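Local coordinates for FKBP-type peptidyl-prolyl cis-trans isomerase fkpA (Escherichia coli, PDB 1Q6H), which catalyses the cis-trans isomerisation of peptidyl-proline bonds, accelerating protein folding, and also acts as a chaperone in the periplasm, at residues A[168-173]-A[180-185]; A[136-141]-A[176-181]. One frame throughout, in Å; residues are numbered along the deposited sequence.

Interaction 1: A[168-173]-A[180-185]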
loop_
_atom_site.group_PDB
_atom_site.type_symbol
_atom_site.label_atom_id
_atom_site.label_comp_id
_atom_site.label_asym_id
_atom_site.label_seq_id
_atom_site.Cartn_x
_atom_site.Cartn_y
_atom_site.Cartn_z
ATOM N N PHE A 168 -31.590 -6.324 19.031
ATOM C CA PHE A 168 -31.809 -6.187 17.588
ATOM C C PHE A 168 -33.218 -6.524 17.112
ATOM O O PHE A 168 -33.967 -7.196 17.803
ATOM C CB PHE A 168 -30.851 -7.069 16.822
ATOM C CG PHE A 168 -30.899 -8.511 17.213
ATOM C CD1 PHE A 168 -31.782 -9.386 16.592
ATOM C CD2 PHE A 168 -30.045 -9.003 18.175
ATOM C CE1 PHE A 168 -31.811 -10.723 16.926
ATOM C CE2 PHE A 168 -30.068 -10.345 18.522
ATOM C CZ PHE A 168 -30.960 -11.201 17.896
ATOM N N ARG A 169 -33.556 -6.040 15.923
ATOM C CA ARG A 169 -34.840 -6.353 15.306
ATOM C C ARG A 169 -34.743 -7.800 14.806
ATOM O O ARG A 169 -33.747 -8.221 14.204
ATOM C CB ARG A 169 -35.180 -5.358 14.195
ATOM C CG ARG A 169 -35.212 -3.888 14.690
ATOM C CD ARG A 169 -35.528 -2.843 13.613
ATOM N NE ARG A 169 -34.504 -2.783 12.568
ATOM C CZ ARG A 169 -33.404 -2.056 12.626
ATOM N NH1 ARG A 169 -33.141 -1.296 13.682
ATOM N NH2 ARG A 169 -32.562 -2.055 11.611
ATOM N N LEU A 170 -35.755 -8.574 15.130
ATOM C CA LEU A 170 -35.732 -10.013 14.860
ATOM C C LEU A 170 -35.429 -10.360 13.416
ATOM O O LEU A 170 -34.701 -11.293 13.149
ATOM C CB LEU A 170 -37.076 -10.634 15.271
ATOM C CG LEU A 170 -37.153 -12.155 15.162
ATOM C CD1 LEU A 170 -36.097 -12.825 16.015
ATOM C CD2 LEU A 170 -38.554 -12.612 15.564
ATOM N N ASP A 171 -35.958 -9.600 12.471
ATOM C CA ASP A 171 -35.678 -9.926 11.091
ATOM C C ASP A 171 -34.581 -9.051 10.478
ATOM O O ASP A 171 -34.502 -8.918 9.262
ATOM C CB ASP A 171 -36.966 -9.940 10.251
ATOM C CG ASP A 171 -37.630 -8.609 10.199
ATOM O OD1 ASP A 171 -37.053 -7.650 10.721
ATOM O OD2 ASP A 171 -38.731 -8.419 9.657
ATOM N N GLY A 172 -33.696 -8.518 11.324
ATOM C CA GLY A 172 -32.590 -7.708 10.862
ATOM C C GLY A 172 -31.260 -8.430 11.005
ATOM O O GLY A 172 -30.194 -7.805 10.874
ATOM N N VAL A 173 -31.306 -9.739 11.265
ATOM C CA VAL A 173 -30.089 -10.544 11.475
ATOM C C VAL A 173 -30.133 -11.788 10.602
ATOM O O VAL A 173 -31.053 -11.953 9.831
ATOM C CB VAL A 173 -29.984 -10.991 12.928
ATOM C CG1 VAL A 173 -29.745 -9.786 13.804
ATOM C CG2 VAL A 173 -31.261 -11.740 13.357
ATOM N N GLY A 180 -35.038 -19.117 14.639
ATOM C CA GLY A 180 -34.762 -19.802 15.890
ATOM C C GLY A 180 -35.439 -19.217 17.108
ATOM O O GLY A 180 -36.032 -19.946 17.905
ATOM N N LEU A 181 -35.373 -17.897 17.261
ATOM C CA LEU A 181 -35.891 -17.262 18.472
ATOM C C LEU A 181 -37.402 -17.338 18.538
ATOM O O LEU A 181 -37.996 -17.255 19.610
ATOM C CB LEU A 181 -35.406 -15.813 18.585
ATOM C CG LEU A 181 -33.908 -15.615 18.757
ATOM C CD1 LEU A 181 -33.598 -14.093 18.863
ATOM C CD2 LEU A 181 -33.405 -16.349 20.004
ATOM N N LYS A 182 -38.046 -17.586 17.414
ATOM C CA LYS A 182 -39.506 -17.739 17.454
ATOM C C LYS A 182 -39.954 -19.024 18.182
ATOM O O LYS A 182 -41.157 -19.228 18.423
ATOM C CB LYS A 182 -40.072 -17.720 16.032
ATOM C CG LYS A 182 -39.921 -16.388 15.345
ATOM C CD LYS A 182 -40.393 -16.389 13.922
ATOM C CE LYS A 182 -40.131 -14.995 13.277
ATOM N NZ LYS A 182 -40.315 -14.965 11.855
ATOM N N ASN A 183 -39.001 -19.895 18.505
ATOM C CA ASN A 183 -39.301 -21.159 19.164
ATOM C C ASN A 183 -39.317 -21.087 20.696
ATOM O O ASN A 183 -39.526 -22.106 21.348
ATOM C CB ASN A 183 -38.277 -22.210 18.752
ATOM C CG ASN A 183 -38.426 -22.623 17.311
ATOM O OD1 ASN A 183 -39.502 -23.001 16.899
ATOM N ND2 ASN A 183 -37.344 -22.562 16.546
ATOM N N ILE A 184 -39.060 -19.904 21.263
ATOM C CA ILE A 184 -39.090 -19.706 22.698
ATOM C C ILE A 184 -39.773 -18.369 22.947
ATOM O O ILE A 184 -40.186 -17.687 21.988
ATOM C CB ILE A 184 -37.693 -19.707 23.351
ATOM C CG1 ILE A 184 -36.695 -18.797 22.623
ATOM C CG2 ILE A 184 -37.150 -21.093 23.493
ATOM C CD1 ILE A 184 -35.422 -18.573 23.437
ATOM N N LYS A 185 -39.854 -17.992 24.217
ATOM C CA LYS A 185 -40.521 -16.758 24.638
ATOM C C LYS A 185 -39.640 -16.055 25.619
ATOM O O LYS A 185 -38.595 -16.572 25.975
ATOM C CB LYS A 185 -41.894 -17.117 25.224
ATOM C CG LYS A 185 -42.693 -17.955 24.181
ATOM C CD LYS A 185 -44.076 -18.308 24.624
ATOM C CE LYS A 185 -45.058 -18.080 23.436
ATOM N NZ LYS A 185 -44.916 -19.126 22.330
#

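Interaction 2: A[136-141]-A[176-181]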
loop_
_atom_site.group_PDB
_atom_site.type_symbol
_atom_site.label_atom_id
_atom_site.label_comp_id
_atom_site.label_asym_id
_atom_site.label_seq_id
_atom_site.Cartn_x
_atom_site.Cartn_y
_atom_site.Cartn_z
ATOM N N PRO A 136 -41.910 -13.947 19.945
ATOM C CA PRO A 136 -41.215 -12.967 19.099
ATOM C C PRO A 136 -41.696 -13.023 17.646
ATOM O O PRO A 136 -41.754 -14.125 17.090
ATOM C CB PRO A 136 -39.754 -13.454 19.117
ATOM C CG PRO A 136 -39.622 -14.322 20.319
ATOM C CD PRO A 136 -40.967 -14.815 20.654
ATOM N N LYS A 137 -42.016 -11.867 17.079
ATOM C CA LYS A 137 -42.486 -11.725 15.710
ATOM C C LYS A 137 -41.486 -10.898 14.902
ATOM O O LYS A 137 -40.623 -10.207 15.465
ATOM C CB LYS A 137 -43.844 -11.047 15.680
ATOM C CG LYS A 137 -45.039 -11.992 15.870
ATOM C CD LYS A 137 -45.153 -12.461 17.300
ATOM C CE LYS A 137 -46.512 -13.083 17.613
ATOM N NZ LYS A 137 -46.791 -13.073 19.085
ATOM N N ASP A 138 -41.604 -10.967 13.581
ATOM C CA ASP A 138 -40.623 -10.312 12.696
ATOM C C ASP A 138 -40.215 -8.860 12.997
ATOM O O ASP A 138 -39.020 -8.519 13.004
ATOM C CB ASP A 138 -41.058 -10.452 11.232
ATOM C CG ASP A 138 -40.652 -11.804 10.636
ATOM O OD1 ASP A 138 -39.917 -12.572 11.302
ATOM O OD2 ASP A 138 -41.024 -12.197 9.523
ATOM N N SER A 139 -41.171 -7.986 13.231
ATOM C CA SER A 139 -40.801 -6.594 13.457
ATOM C C SER A 139 -40.410 -6.278 14.913
ATOM O O SER A 139 -40.064 -5.118 15.229
ATOM C CB SER A 139 -41.942 -5.698 13.028
ATOM O OG SER A 139 -43.041 -5.953 13.868
ATOM N N ASP A 140 -40.429 -7.284 15.791
ATOM C CA ASP A 140 -40.088 -7.050 17.191
ATOM C C ASP A 140 -38.615 -6.822 17.418
ATOM O O ASP A 140 -37.774 -7.299 16.651
ATOM C CB ASP A 140 -40.426 -8.254 18.066
ATOM C CG ASP A 140 -41.914 -8.504 18.193
ATOM O OD1 ASP A 140 -42.718 -7.558 17.980
ATOM O OD2 ASP A 140 -42.338 -9.640 18.493
ATOM N N THR A 141 -38.319 -6.153 18.529
ATOM C CA THR A 141 -36.970 -6.036 19.016
ATOM C C THR A 141 -36.750 -7.121 20.060
ATOM O O THR A 141 -37.587 -7.331 20.937
ATOM C CB THR A 141 -36.743 -4.660 19.645
ATOM O OG1 THR A 141 -36.939 -3.633 18.663
ATOM C CG2 THR A 141 -35.311 -4.521 20.042
ATOM N N GLY A 176 -31.188 -17.719 10.597
ATOM C CA GLY A 176 -31.176 -18.728 11.636
ATOM C C GLY A 176 -31.650 -18.165 12.975
ATOM O O GLY A 176 -32.307 -18.865 13.745
ATOM N N TRP A 177 -31.279 -16.913 13.256
ATOM C CA TRP A 177 -31.658 -16.258 14.471
ATOM C C TRP A 177 -33.118 -15.867 14.364
ATOM O O TRP A 177 -33.881 -16.069 15.299
ATOM C CB TRP A 177 -30.787 -15.026 14.762
ATOM C CG TRP A 177 -29.627 -15.292 15.624
ATOM C CD1 TRP A 177 -28.431 -15.790 15.244
ATOM C CD2 TRP A 177 -29.530 -15.055 17.023
ATOM N NE1 TRP A 177 -27.584 -15.888 16.324
ATOM C CE2 TRP A 177 -28.236 -15.423 17.426
ATOM C CE3 TRP A 177 -30.419 -14.598 17.985
ATOM C CZ2 TRP A 177 -27.809 -15.338 18.741
ATOM C CZ3 TRP A 177 -29.999 -14.502 19.284
ATOM C CH2 TRP A 177 -28.700 -14.871 19.655
ATOM N N THR A 178 -33.478 -15.258 13.245
ATOM C CA THR A 178 -34.850 -14.846 13.009
ATOM C C THR A 178 -35.848 -15.979 13.241
ATOM O O THR A 178 -36.843 -15.804 13.923
ATOM C CB THR A 178 -34.997 -14.349 11.581
ATOM O OG1 THR A 178 -34.135 -13.222 11.364
ATOM C CG2 THR A 178 -36.421 -13.826 11.346
ATOM N N GLU A 179 -35.577 -17.130 12.647
ATOM C CA GLU A 179 -36.411 -18.305 12.831
ATOM C C GLU A 179 -36.269 -18.907 14.218
ATOM O O GLU A 179 -37.263 -19.226 14.864
ATOM C CB GLU A 179 -35.985 -19.372 11.827
ATOM C CG GLU A 179 -36.692 -20.703 11.962
ATOM C CD GLU A 179 -36.147 -21.743 10.994
ATOM O OE1 GLU A 179 -35.240 -21.430 10.127
ATOM O OE2 GLU A 179 -36.637 -22.884 11.095
ATOM N N GLY A 180 -35.038 -19.117 14.639
ATOM C CA GLY A 180 -34.762 -19.802 15.890
ATOM C C GLY A 180 -35.439 -19.217 17.108
ATOM O O GLY A 180 -36.032 -19.946 17.905
ATOM N N LEU A 181 -35.373 -17.897 17.261
ATOM C CA LEU A 181 -35.891 -17.262 18.472
ATOM C C LEU A 181 -37.402 -17.338 18.538
ATOM O O LEU A 181 -37.996 -17.255 19.610
ATOM C CB LEU A 181 -35.406 -15.813 18.585
ATOM C CG LEU A 181 -33.908 -15.615 18.757
ATOM C CD1 LEU A 181 -33.598 -14.093 18.863
ATOM C CD2 LEU A 181 -33.405 -16.349 20.004
#

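Interaction 1: A[168-173]-A[180-185]
The ring of Phe168 meets Leu181 obliquely at its far end, CZ lying 4.0 Å from Leu181 CD1, as the two side chains reach toward each other from the two segments. Trp177 also meets this ring, its plane turned about 80° from that of Phe168, and Val142 and Val144 of strand 141-150 touch the phenylalanine as well. With CG set between the backbone N and the carbonyl carbon (chi1 55°), the phenyl group reaches into this apolar cluster.

Leu170 carries the larger share of the contact, and its two methyls have different partners. CD1 rests 4.0 Å from Leu181 CD1 and equally near Leu181 CB, the two leucines lying alongside each other and pointing opposite ways. CD2 lies over the aliphatic part of Lys182, 3.7 Å from Lys182 CE and 4.0 Å from Lys182 CG. The lysine is extended beyond CG, which carries NZ past this methyl to a salt bridge with Asp138. Cutting Leu170 back to an alanine is likely to open a gap beside Leu181 and leave the Lys182 methylenes without their methyl partner.

No hydrogen bond crosses between 168-173 and 180-185. The contact is therefore dispersive and apolar, joining the end of strand 166-169 to the turn after helix 175-180, while the charge of Lys182, the single charged residue that touches across, is matched by Asp138.

Interaction 2: A[136-141]-A[176-181]
Pro136 stands opposite Leu181 and Asp138 opposite Thr178, with CA atoms 6.9 Å apart in the first pair (Pro136 CA to Leu181 CA) and 7.3 Å in the second (Asp138 CA to Thr178 CA), so the loop runs beside 178-181, toward the end of the helix. Pro136 makes the closer approach: its ring carbon CG sits 3.4 Å from the carbonyl oxygen Leu181 O, with Pro136 CD farther from the same oxygen. This is van der Waals packing of a ring carbon on a backbone carbonyl that also accepts the N-H of Ile184.

At the other pair, the methyl Thr178 CG2 comes 3.7 Å from Asp138 OD1, the two side chains crossing at about a right angle and the carboxylate being held chiefly by Lys182, outside these two segments. The threonine's chi1 of -61° turns the methyl toward the carboxylate and sets OG1 beside the backbone N, from where it hydrogen-bonds Leu170 O.

The loop holds its own shape through a type I turn from Lys137 to Asp140, closed by Asp140 N to Lys137 O at 2.9 Å. Asp140 adds a side-chain bond, accepting Lys137 N at OD2 (2.7 Å, N-H...O angle 161°) from above the carboxylate plane, 46° out of it.

Around the contact, Pro136 also packs on Leu170 and on Leu220 of strand 214-223, and Leu181 reaches Val142 of strand 141-150 and Val218 of strand 214-223. The loop that leads into strand 141-150 thus flanks the end of helix 175-180, where Leu181 follows and packs against the curled antiparallel sheet.

In the fold
The centres of interactions 1 and 2 are only about 2 Å apart, and the two share Gly180 and Leu181 at the end of helix 175-180. Along the chain, loop 136-141 comes first and leads into strand 141-150; strand 166-169 follows, then the helix and the turn after it. The pairs Lys182-Asp138 and Leu170-Thr178 tie one contact to the other. Together they set two adjoining chain segments, 136-141 and 168-173, against the end of the short helix, which lies against the curled antiparallel sheet as in other FKBP domains. The same helix carries Trp177, which meets Tyr146 and Phe216 edge-to-face, consistent with the aromatic proline-binding pocket of this family.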